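Local coordinates for protein alginate lyase (Paenibacillus sp. FPU-7, PDB 6KFN) that depolymerises alginate by cutting its glycosidic bonds through beta-elimination, as a lyase built on a right-handed parallel beta-helix, at residues A267-A273 with N291-V297; D154-W158 with Q246-W250; I224-Y230 with F256-Y262. All blocks are in the same frame, centred on the assembly; numbering follows the deposited sequence.

Contact 1. Residues A267-A273 with N291-V297; sequences APYVVNA and NLYQGHV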
loop_
_atom_site.group_PDB
_atom_site.type_symbol
_atom_site.label_atom_id
_atom_site.label_comp_id
_atom_site.label_asym_id
_atom_site.label_seq_id
_atom_site.Cartn_x
_atom_site.Cartn_y
_atom_site.Cartn_z
ATOM N N ALA A 267 2.281 -19.227 -19.825
ATOM C CA ALA A 267 2.208 -17.969 -20.548
ATOM C C ALA A 267 2.548 -16.713 -19.749
ATOM O O ALA A 267 3.240 -15.850 -20.303
ATOM C CB ALA A 267 0.847 -17.793 -21.227
ATOM N N PRO A 268 2.108 -16.527 -18.500
ATOM C CA PRO A 268 2.417 -15.251 -17.823
ATOM C C PRO A 268 3.924 -15.026 -17.692
ATOM O O PRO A 268 4.686 -15.952 -17.437
ATOM C CB PRO A 268 1.762 -15.447 -16.452
ATOM C CG PRO A 268 0.586 -16.352 -16.742
ATOM C CD PRO A 268 1.124 -17.339 -17.741
ATOM N N TYR A 269 4.358 -13.775 -17.821
ATOM C CA TYR A 269 5.752 -13.447 -17.558
ATOM C C TYR A 269 5.959 -13.171 -16.073
ATOM O O TYR A 269 5.055 -12.710 -15.364
ATOM C CB TYR A 269 6.211 -12.242 -18.400
ATOM C CG TYR A 269 6.545 -12.655 -19.807
ATOM C CD1 TYR A 269 5.548 -12.836 -20.786
ATOM C CD2 TYR A 269 7.828 -12.944 -20.165
ATOM C CE1 TYR A 269 5.880 -13.279 -22.051
ATOM C CE2 TYR A 269 8.166 -13.400 -21.407
ATOM C CZ TYR A 269 7.162 -13.581 -22.326
ATOM O OH TYR A 269 7.442 -14.045 -23.607
ATOM N N VAL A 270 7.189 -13.423 -15.609
ATOM C CA VAL A 270 7.598 -12.968 -14.298
ATOM C C VAL A 270 7.759 -11.460 -14.265
ATOM O O VAL A 270 7.188 -10.772 -13.413
ATOM C CB VAL A 270 8.866 -13.718 -13.846
ATOM C CG1 VAL A 270 9.307 -13.222 -12.474
ATOM C CG2 VAL A 270 8.627 -15.216 -13.816
ATOM N N VAL A 271 8.568 -10.934 -15.208
ATOM C CA VAL A 271 8.690 -9.488 -15.399
ATOM C C VAL A 271 8.429 -9.172 -16.856
ATOM O O VAL A 271 9.173 -9.637 -17.733
ATOM C CB VAL A 271 10.057 -8.914 -14.984
ATOM C CG1 VAL A 271 10.085 -7.395 -15.220
ATOM C CG2 VAL A 271 10.382 -9.253 -13.539
ATOM N N ASN A 272 7.393 -8.376 -17.107
ATOM C CA ASN A 272 7.067 -7.874 -18.445
ATOM C C ASN A 272 7.337 -6.367 -18.429
ATOM O O ASN A 272 6.514 -5.590 -17.925
ATOM C CB ASN A 272 5.626 -8.197 -18.792
ATOM C CG ASN A 272 5.285 -7.809 -20.189
ATOM O OD1 ASN A 272 6.158 -7.418 -20.990
ATOM N ND2 ASN A 272 4.011 -7.954 -20.534
ATOM N N ALA A 273 8.517 -5.987 -18.928
ATOM C CA ALA A 273 8.931 -4.595 -18.973
ATOM C C ALA A 273 8.564 -4.066 -20.360
ATOM O O ALA A 273 9.190 -4.432 -21.355
ATOM C CB ALA A 273 10.427 -4.471 -18.705
ATOM N N ASN A 291 7.302 -18.611 -19.185
ATOM C CA ASN A 291 7.875 -17.351 -19.590
ATOM C C ASN A 291 8.480 -16.594 -18.402
ATOM O O ASN A 291 7.887 -16.476 -17.333
ATOM C CB ASN A 291 6.792 -16.536 -20.245
ATOM C CG ASN A 291 6.445 -17.053 -21.640
ATOM O OD1 ASN A 291 7.266 -17.708 -22.288
ATOM N ND2 ASN A 291 5.271 -16.748 -22.099
ATOM N N LEU A 292 9.661 -16.039 -18.638
ATOM C CA LEU A 292 10.450 -15.399 -17.610
ATOM C C LEU A 292 10.394 -13.874 -17.778
ATOM O O LEU A 292 9.608 -13.197 -17.109
ATOM C CB LEU A 292 11.854 -16.000 -17.611
ATOM C CG LEU A 292 12.705 -15.620 -16.413
ATOM C CD1 LEU A 292 12.080 -16.043 -15.044
ATOM C CD2 LEU A 292 14.101 -16.177 -16.631
ATOM N N TYR A 293 11.186 -13.347 -18.705
ATOM C CA TYR A 293 11.334 -11.909 -18.861
ATOM C C TYR A 293 11.036 -11.470 -20.285
ATOM O O TYR A 293 11.404 -12.129 -21.264
ATOM C CB TYR A 293 12.779 -11.463 -18.466
ATOM C CG TYR A 293 13.176 -11.954 -17.086
ATOM C CD1 TYR A 293 12.369 -11.744 -15.987
ATOM C CD2 TYR A 293 14.376 -12.616 -16.878
ATOM C CE1 TYR A 293 12.709 -12.204 -14.759
ATOM C CE2 TYR A 293 14.741 -13.073 -15.611
ATOM C CZ TYR A 293 13.881 -12.876 -14.558
ATOM O OH TYR A 293 14.175 -13.324 -13.279
ATOM N N GLN A 294 10.398 -10.310 -20.392
ATOM C CA GLN A 294 10.153 -9.641 -21.667
ATOM C C GLN A 294 10.552 -8.185 -21.521
ATOM O O GLN A 294 10.285 -7.559 -20.490
ATOM C CB GLN A 294 8.678 -9.779 -22.107
ATOM C CG GLN A 294 8.552 -9.423 -23.607
ATOM C CD GLN A 294 7.189 -9.594 -24.222
ATOM O OE1 GLN A 294 6.221 -9.727 -23.470
ATOM N NE2 GLN A 294 7.073 -9.544 -25.483
ATOM N N GLY A 295 11.187 -7.662 -22.571
ATOM C CA GLY A 295 11.604 -6.288 -22.628
ATOM C C GLY A 295 13.082 -6.120 -22.313
ATOM O O GLY A 295 13.905 -7.014 -22.495
ATOM N N HIS A 296 13.403 -4.911 -21.836
ATOM C CA HIS A 296 14.775 -4.514 -21.514
ATOM C C HIS A 296 15.078 -4.953 -20.088
ATOM O O HIS A 296 15.140 -4.147 -19.162
ATOM C CB HIS A 296 14.946 -3.006 -21.663
ATOM C CG HIS A 296 14.722 -2.490 -23.042
ATOM N ND1 HIS A 296 13.480 -2.169 -23.557
ATOM C CD2 HIS A 296 15.602 -2.195 -24.030
ATOM C CE1 HIS A 296 13.596 -1.717 -24.787
ATOM N NE2 HIS A 296 14.879 -1.706 -25.092
ATOM N N VAL A 297 15.230 -6.264 -19.926
ATOM C CA VAL A 297 15.492 -6.874 -18.633
ATOM C C VAL A 297 16.901 -7.433 -18.646
ATOM O O VAL A 297 17.216 -8.343 -19.423
ATOM C CB VAL A 297 14.464 -7.955 -18.265
ATOM C CG1 VAL A 297 14.772 -8.491 -16.861
ATOM C CG2 VAL A 297 13.047 -7.400 -18.323
HETATM O O HOH W 1 11.438 -2.920 -21.838
#
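Y269 holds its ring between two side chains of 291-297. Over one face lies N291, whose CB stands 3.5 Å from the centroid of the Y269 ring and whose amide stacks almost flat on it, the planes 15° apart; over the opposite face, nearer the rim, Q294 places its CB 3.9 Å from the centroid of the Y269 ring. These are CH-pi contacts, well served by a broad flat ring and slim polar chains. The N291 amide is fixed in rotation as well, since its ND2 donates to A267 O at 2.9 Å with an angle of 159° at the hydrogen.

The backbones run parallel. V271 N donates to L292 O (3.1 Å), Q294 N to V271 O (3.0 Å) and A273 N to Q294 O (2.8 Å). L292 O also takes a weak bond from V270 N, where the chain turns a corner. This is strand-on-strand stacking of a right-handed beta-helix: 269-273 and 293-294 are the last two strands of one of its parallel sheets, on successive turns. Just before the corner, P268 O and N291 O lie close as two acceptors, and R286 donates to both. N272 points its ND2 to D239 on the preceding turn.

Apolar packing lies on the other face of the sheet. Y293 has CG anti to its carbonyl carbon (chi1 -53°), which lays the ring obliquely against V271, with Y293 CD1 3.8 Å from V271 CB; its OH is bonded to N284. Beyond it, A273, whose single methyl is enough to reach the partner segment, meets V297 through CB and CG2 at 3.9 Å. Glycine suits position 295, because a side chain there would run into A273 O. A water links A273 O to H296 N.

Contact 2. Residues D154-W158 with Q246-W250; sequences DKGKW and QVAGW
Q246 meets K155 through its backbone: Q246 O accepts from K155 NZ at 2.9 Å, in the carbonyl plane. K155 is modelled in two conformers, so the bond is established for one of them alone and may not be permanent; in that one the chain runs extended beyond CG, long enough to cross the gap between loops. At the other end of Q246, NE2 donates to a water, 2.8 Å away, that also lies against D154 OD1 in one of that residue's two conformers. D154 also shapes its own loop, its OD2 accepting from G156 N in an Asx turn.

V247 comes next. Its CG2 lies 3.8 Å from K155 CD and 3.9 Å from W158 CH2, so that one methyl of this beta-branched residue touches both the lysine chain and the far end of the indole, which it meets obliquely. V247 also opens a type II beta turn, closed by W250 N donating to V247 O. At the third position of that turn G249 has a phi of 81°, where a side chain would press on the carbonyl oxygen of A248.

W250, at the end of the turn, offers a ring face to W158 in a T-shaped pair. The edge of the W158 six-membered ring points at the five-membered ring of W250, centroids 5.5 Å apart and planes at 74°, with W158 CH2 leading. W158 NE1 meanwhile is bonded to S153 O, which holds the indole in place.

Both segments lie in surface loops, one following strand 149-151 and the other strand 241-243. Strands 184-186 and 215-217 lie between these two in the parallel sheet, and E188, K218 and N220 from the intervening loops flank the bridge.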
loop_
_atom_site.group_PDB
_atom_site.type_symbol
_atom_site.label_atom_id
_atom_site.label_comp_id
_atom_site.label_asym_id
_atom_site.label_seq_id
_atom_site.Cartn_x
_atom_site.Cartn_y
_atom_site.Cartn_z
ATOM N N ASP A 154 -0.712 9.436 -10.761
ATOM C CA ASP A 154 -0.658 9.426 -12.217
ATOM C C ASP A 154 -0.207 10.793 -12.738
ATOM O O ASP A 154 -0.489 11.837 -12.122
ATOM C CB ASP A 154 -2.075 9.108 -12.751
ATOM C CG ASP A 154 -2.165 8.963 -14.244
ATOM O OD1 ASP A 154 -1.840 7.870 -14.771
ATOM O OD2 ASP A 154 -2.580 9.955 -14.879
ATOM N N LYS A 155 0.428 10.785 -13.909
ATOM C CA LYS A 155 0.915 12.014 -14.541
ATOM C C LYS A 155 -0.139 13.084 -14.684
ATOM O O LYS A 155 0.181 14.270 -14.612
ATOM C CB LYS A 155 1.543 11.678 -15.895
ATOM C CG LYS A 155 0.583 11.098 -16.928
ATOM C CD LYS A 155 1.298 10.679 -18.202
ATOM C CE LYS A 155 0.368 10.063 -19.207
ATOM N NZ LYS A 155 1.133 9.657 -20.403
ATOM N N GLY A 156 -1.401 12.710 -14.895
ATOM C CA GLY A 156 -2.450 13.705 -15.024
ATOM C C GLY A 156 -2.715 14.493 -13.757
ATOM O O GLY A 156 -3.419 15.511 -13.820
ATOM N N LYS A 157 -2.199 14.031 -12.621
ATOM C CA LYS A 157 -2.349 14.705 -11.340
ATOM C C LYS A 157 -1.044 15.313 -10.832
ATOM O O LYS A 157 -1.057 15.886 -9.736
ATOM C CB LYS A 157 -2.887 13.727 -10.291
ATOM C CG LYS A 157 -4.322 13.323 -10.581
ATOM C CD LYS A 157 -5.309 14.469 -10.360
ATOM C CE LYS A 157 -6.760 14.041 -10.713
ATOM N NZ LYS A 157 -7.126 12.902 -9.870
ATOM N N TRP A 158 0.053 15.281 -11.605
ATOM C CA TRP A 158 1.292 15.869 -11.094
ATOM C C TRP A 158 1.177 17.375 -10.855
ATOM O O TRP A 158 1.905 17.902 -10.009
ATOM C CB TRP A 158 2.449 15.625 -12.063
ATOM C CG TRP A 158 2.929 14.213 -12.102
ATOM C CD1 TRP A 158 2.427 13.103 -11.474
ATOM C CD2 TRP A 158 4.080 13.764 -12.841
ATOM N NE1 TRP A 158 3.206 11.995 -11.773
ATOM C CE2 TRP A 158 4.230 12.373 -12.612
ATOM C CE3 TRP A 158 5.026 14.404 -13.663
ATOM C CZ2 TRP A 158 5.276 11.647 -13.155
ATOM C CZ3 TRP A 158 6.058 13.683 -14.200
ATOM C CH2 TRP A 158 6.187 12.305 -13.960
ATOM N N GLN A 246 5.127 5.754 -18.491
ATOM C CA GLN A 246 4.058 6.712 -18.687
ATOM C C GLN A 246 4.548 8.080 -19.095
ATOM O O GLN A 246 3.785 8.861 -19.697
ATOM C CB GLN A 246 3.251 6.846 -17.394
ATOM C CG GLN A 246 2.590 5.580 -16.949
ATOM C CD GLN A 246 1.867 4.802 -18.055
ATOM O OE1 GLN A 246 2.382 3.813 -18.606
ATOM N NE2 GLN A 246 0.702 5.298 -18.408
ATOM N N VAL A 247 5.788 8.401 -18.723
ATOM C CA VAL A 247 6.479 9.648 -18.998
ATOM C C VAL A 247 7.908 9.239 -19.289
ATOM O O VAL A 247 8.447 8.373 -18.584
ATOM C CB VAL A 247 6.428 10.597 -17.757
ATOM C CG1 VAL A 247 7.254 11.849 -18.023
ATOM C CG2 VAL A 247 5.015 10.927 -17.395
ATOM N N ALA A 248 8.520 9.790 -20.348
ATOM C CA ALA A 248 9.870 9.363 -20.708
ATOM C C ALA A 248 10.819 9.436 -19.504
ATOM O O ALA A 248 10.784 10.396 -18.711
ATOM C CB ALA A 248 10.414 10.199 -21.853
ATOM N N GLY A 249 11.680 8.428 -19.390
ATOM C CA GLY A 249 12.637 8.370 -18.317
ATOM C C GLY A 249 12.097 7.846 -17.005
ATOM O O GLY A 249 12.850 7.787 -16.033
ATOM N N TRP A 250 10.812 7.475 -16.977
ATOM C CA TRP A 250 10.203 6.790 -15.843
ATOM C C TRP A 250 9.996 5.323 -16.213
ATOM O O TRP A 250 10.235 4.898 -17.338
ATOM C CB TRP A 250 8.921 7.527 -15.394
ATOM C CG TRP A 250 9.249 8.875 -14.837
ATOM C CD1 TRP A 250 9.288 10.071 -15.521
ATOM C CD2 TRP A 250 9.704 9.169 -13.513
ATOM N NE1 TRP A 250 9.703 11.082 -14.688
ATOM C CE2 TRP A 250 9.971 10.554 -13.460
ATOM C CE3 TRP A 250 9.946 8.395 -12.376
ATOM C CZ2 TRP A 250 10.481 11.165 -12.303
ATOM C CZ3 TRP A 250 10.430 8.997 -11.235
ATOM C CH2 TRP A 250 10.705 10.377 -11.207
HETATM O O HOH W 2 -0.102 7.418 -16.806
#

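Contact 3. Residues I224-Y230 with F256-Y262; sequences IRNNIGY and FTGNTVY
N259 OD1 is gripped twice by one residue: N227 N and N227 ND2 both donate to it at 3.0 Å. CG anti to its carbonyl carbon (chi1 -60°) swings the N259 amide toward 224-227, alongside that of N227, their planes 12° apart. N259 ND2 turns the other way and donates to I224 O at 3.0 Å, nearly straight (170° at the hydrogen) but from above the carbonyl plane, while T257 N supplies the same oxygen with a second bond. Asparagine suits the place because one short amide can satisfy backbone on both sides of a buried corner. Replacing N259 by a leucine would probably leave N227 N without its acceptor and unpin the bend.

Beside the corner, I224 and F256 point the same way into the interior, I224 CB 3.6 Å from F256 CD2. On the outer side, the Y230 and Y262 rings are almost parallel yet hardly overlap, with Y230 CE1 3.5 Å from Y262 CD2; Y287 stacks on Y262.

N227 in turn bonds S198 N and V195 O, and N284 bonds N259 N and F256 O. Such a pile of asparagines at a turn of successive coils is the asparagine ladder of the right-handed parallel beta-helix, as in pectate lyases.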
loop_
_atom_site.group_PDB
_atom_site.type_symbol
_atom_site.label_atom_id
_atom_site.label_comp_id
_atom_site.label_asym_id
_atom_site.label_seq_id
_atom_site.Cartn_x
_atom_site.Cartn_y
_atom_site.Cartn_z
ATOM N N ILE A 224 12.035 -4.766 -5.774
ATOM C CA ILE A 224 11.004 -5.762 -5.558
ATOM C C ILE A 224 11.762 -7.043 -5.197
ATOM O O ILE A 224 12.298 -7.705 -6.104
ATOM C CB ILE A 224 10.120 -5.938 -6.803
ATOM C CG1 ILE A 224 9.633 -4.580 -7.348
ATOM C CG2 ILE A 224 9.044 -6.969 -6.551
ATOM C CD1 ILE A 224 8.806 -3.746 -6.418
ATOM N N ARG A 225 11.858 -7.355 -3.915
ATOM C CA ARG A 225 12.740 -8.417 -3.469
ATOM C C ARG A 225 12.074 -9.373 -2.483
ATOM O O ARG A 225 11.383 -8.989 -1.550
ATOM C CB ARG A 225 14.038 -7.842 -2.838
ATOM C CG ARG A 225 13.852 -6.991 -1.639
ATOM C CD ARG A 225 15.175 -6.442 -1.141
ATOM N NE ARG A 225 15.009 -5.537 0.003
ATOM C CZ ARG A 225 15.739 -4.478 0.246
ATOM N NH1 ARG A 225 16.737 -4.141 -0.555
ATOM N NH2 ARG A 225 15.448 -3.741 1.288
ATOM N N ASN A 226 12.331 -10.665 -2.707
ATOM C CA ASN A 226 12.010 -11.690 -1.713
ATOM C C ASN A 226 10.512 -11.759 -1.418
ATOM O O ASN A 226 10.116 -12.038 -0.276
ATOM C CB ASN A 226 12.836 -11.495 -0.443
ATOM C CG ASN A 226 14.306 -11.434 -0.786
ATOM O OD1 ASN A 226 14.790 -12.143 -1.677
ATOM N ND2 ASN A 226 15.012 -10.443 -0.213
ATOM N N ASN A 227 9.689 -11.590 -2.440
ATOM C CA ASN A 227 8.235 -11.691 -2.324
ATOM C C ASN A 227 7.764 -13.021 -2.915
ATOM O O ASN A 227 8.458 -13.631 -3.713
ATOM C CB ASN A 227 7.550 -10.554 -3.049
ATOM C CG ASN A 227 8.038 -9.202 -2.551
ATOM O OD1 ASN A 227 7.772 -8.806 -1.431
ATOM N ND2 ASN A 227 8.766 -8.478 -3.408
ATOM N N ILE A 228 6.550 -13.410 -2.536
ATOM C CA ILE A 228 5.896 -14.604 -3.071
ATOM C C ILE A 228 4.552 -14.190 -3.654
ATOM O O ILE A 228 3.766 -13.526 -2.969
ATOM C CB ILE A 228 5.672 -15.673 -1.969
ATOM C CG1 ILE A 228 6.997 -16.087 -1.354
ATOM C CG2 ILE A 228 4.925 -16.870 -2.572
ATOM C CD1 ILE A 228 6.837 -16.933 -0.072
ATOM N N GLY A 229 4.300 -14.578 -4.905
ATOM C CA GLY A 229 3.015 -14.301 -5.532
ATOM C C GLY A 229 2.302 -15.562 -5.981
ATOM O O GLY A 229 2.909 -16.438 -6.595
ATOM N N TYR A 230 1.004 -15.613 -5.666
ATOM C CA TYR A 230 0.142 -16.735 -6.021
ATOM C C TYR A 230 -0.923 -16.253 -6.994
ATOM O O TYR A 230 -1.830 -15.494 -6.619
ATOM C CB TYR A 230 -0.550 -17.297 -4.762
ATOM C CG TYR A 230 0.389 -17.850 -3.742
ATOM C CD1 TYR A 230 0.975 -19.088 -3.913
ATOM C CD2 TYR A 230 0.687 -17.169 -2.575
ATOM C CE1 TYR A 230 1.821 -19.633 -2.972
ATOM C CE2 TYR A 230 1.510 -17.704 -1.604
ATOM C CZ TYR A 230 2.075 -18.960 -1.801
ATOM O OH TYR A 230 2.916 -19.533 -0.881
ATOM N N PHE A 256 14.253 -6.711 -9.617
ATOM C CA PHE A 256 13.451 -7.833 -9.143
ATOM C C PHE A 256 14.388 -8.957 -8.748
ATOM O O PHE A 256 14.996 -9.587 -9.619
ATOM C CB PHE A 256 12.507 -8.347 -10.250
ATOM C CG PHE A 256 11.489 -7.339 -10.686
ATOM C CD1 PHE A 256 11.764 -6.399 -11.679
ATOM C CD2 PHE A 256 10.216 -7.314 -10.106
ATOM C CE1 PHE A 256 10.823 -5.475 -12.076
ATOM C CE2 PHE A 256 9.267 -6.373 -10.502
ATOM C CZ PHE A 256 9.565 -5.467 -11.499
ATOM N N THR A 257 14.521 -9.210 -7.448
ATOM C CA THR A 257 15.422 -10.256 -6.995
ATOM C C THR A 257 14.745 -11.160 -5.992
ATOM O O THR A 257 14.030 -10.724 -5.100
ATOM C CB THR A 257 16.731 -9.733 -6.427
ATOM O OG1 THR A 257 16.443 -8.898 -5.347
ATOM C CG2 THR A 257 17.507 -8.974 -7.457
ATOM N N GLY A 258 15.022 -12.464 -6.108
ATOM C CA GLY A 258 14.643 -13.392 -5.065
ATOM C C GLY A 258 13.150 -13.612 -4.905
ATOM O O GLY A 258 12.750 -14.075 -3.830
ATOM N N ASN A 259 12.344 -13.301 -5.900
ATOM C CA ASN A 259 10.900 -13.482 -5.800
ATOM C C ASN A 259 10.539 -14.895 -6.274
ATOM O O ASN A 259 11.231 -15.450 -7.116
ATOM C CB ASN A 259 10.162 -12.455 -6.672
ATOM C CG ASN A 259 10.488 -11.037 -6.257
ATOM O OD1 ASN A 259 10.016 -10.555 -5.236
ATOM N ND2 ASN A 259 11.317 -10.361 -7.045
ATOM N N THR A 260 9.442 -15.431 -5.765
ATOM C CA THR A 260 8.912 -16.706 -6.188
ATOM C C THR A 260 7.470 -16.505 -6.600
ATOM O O THR A 260 6.681 -15.948 -5.820
ATOM C CB THR A 260 9.007 -17.740 -5.070
ATOM O OG1 THR A 260 10.374 -17.910 -4.716
ATOM C CG2 THR A 260 8.443 -19.079 -5.543
ATOM N N VAL A 261 7.133 -16.923 -7.806
ATOM C CA VAL A 261 5.792 -16.753 -8.315
ATOM C C VAL A 261 5.244 -18.055 -8.850
ATOM O O VAL A 261 5.907 -18.798 -9.575
ATOM C CB VAL A 261 5.721 -15.600 -9.344
ATOM C CG1 VAL A 261 6.032 -14.254 -8.674
ATOM C CG2 VAL A 261 6.642 -15.818 -10.543
ATOM N N TYR A 262 3.971 -18.291 -8.512
ATOM C CA TYR A 262 3.220 -19.483 -8.873
ATOM C C TYR A 262 2.159 -19.034 -9.859
ATOM O O TYR A 262 1.125 -18.461 -9.471
ATOM C CB TYR A 262 2.616 -20.135 -7.614
ATOM C CG TYR A 262 3.636 -20.589 -6.624
ATOM C CD1 TYR A 262 4.217 -21.852 -6.715
ATOM C CD2 TYR A 262 4.076 -19.752 -5.600
ATOM C CE1 TYR A 262 5.199 -22.260 -5.847
ATOM C CE2 TYR A 262 5.054 -20.139 -4.730
ATOM C CZ TYR A 262 5.624 -21.413 -4.832
ATOM O OH TYR A 262 6.606 -21.833 -3.987
HETATM O O HOH W 3 16.713 -10.735 -3.268
#

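Following the chain from the N terminus, 154-158 comes first, then 224-230, 246-250 and 256-262, so contacts 2 and 3 cross: contact 3 opens inside the long loop that contact 2 closes, and shuts after it. Contact 1 follows in series, with 17 residues between its segments. Contacts 1 and 3 each join neighbouring coils, and they meet inside the beta-helix, where V271 CG2 packs on F256 CG at 3.6 Å and V270 on V261. Contact 2 is different: it ties two surface loops together across intervening coils, its nearest atoms about 9 Å from contact 1 and about 12 Å from contact 3.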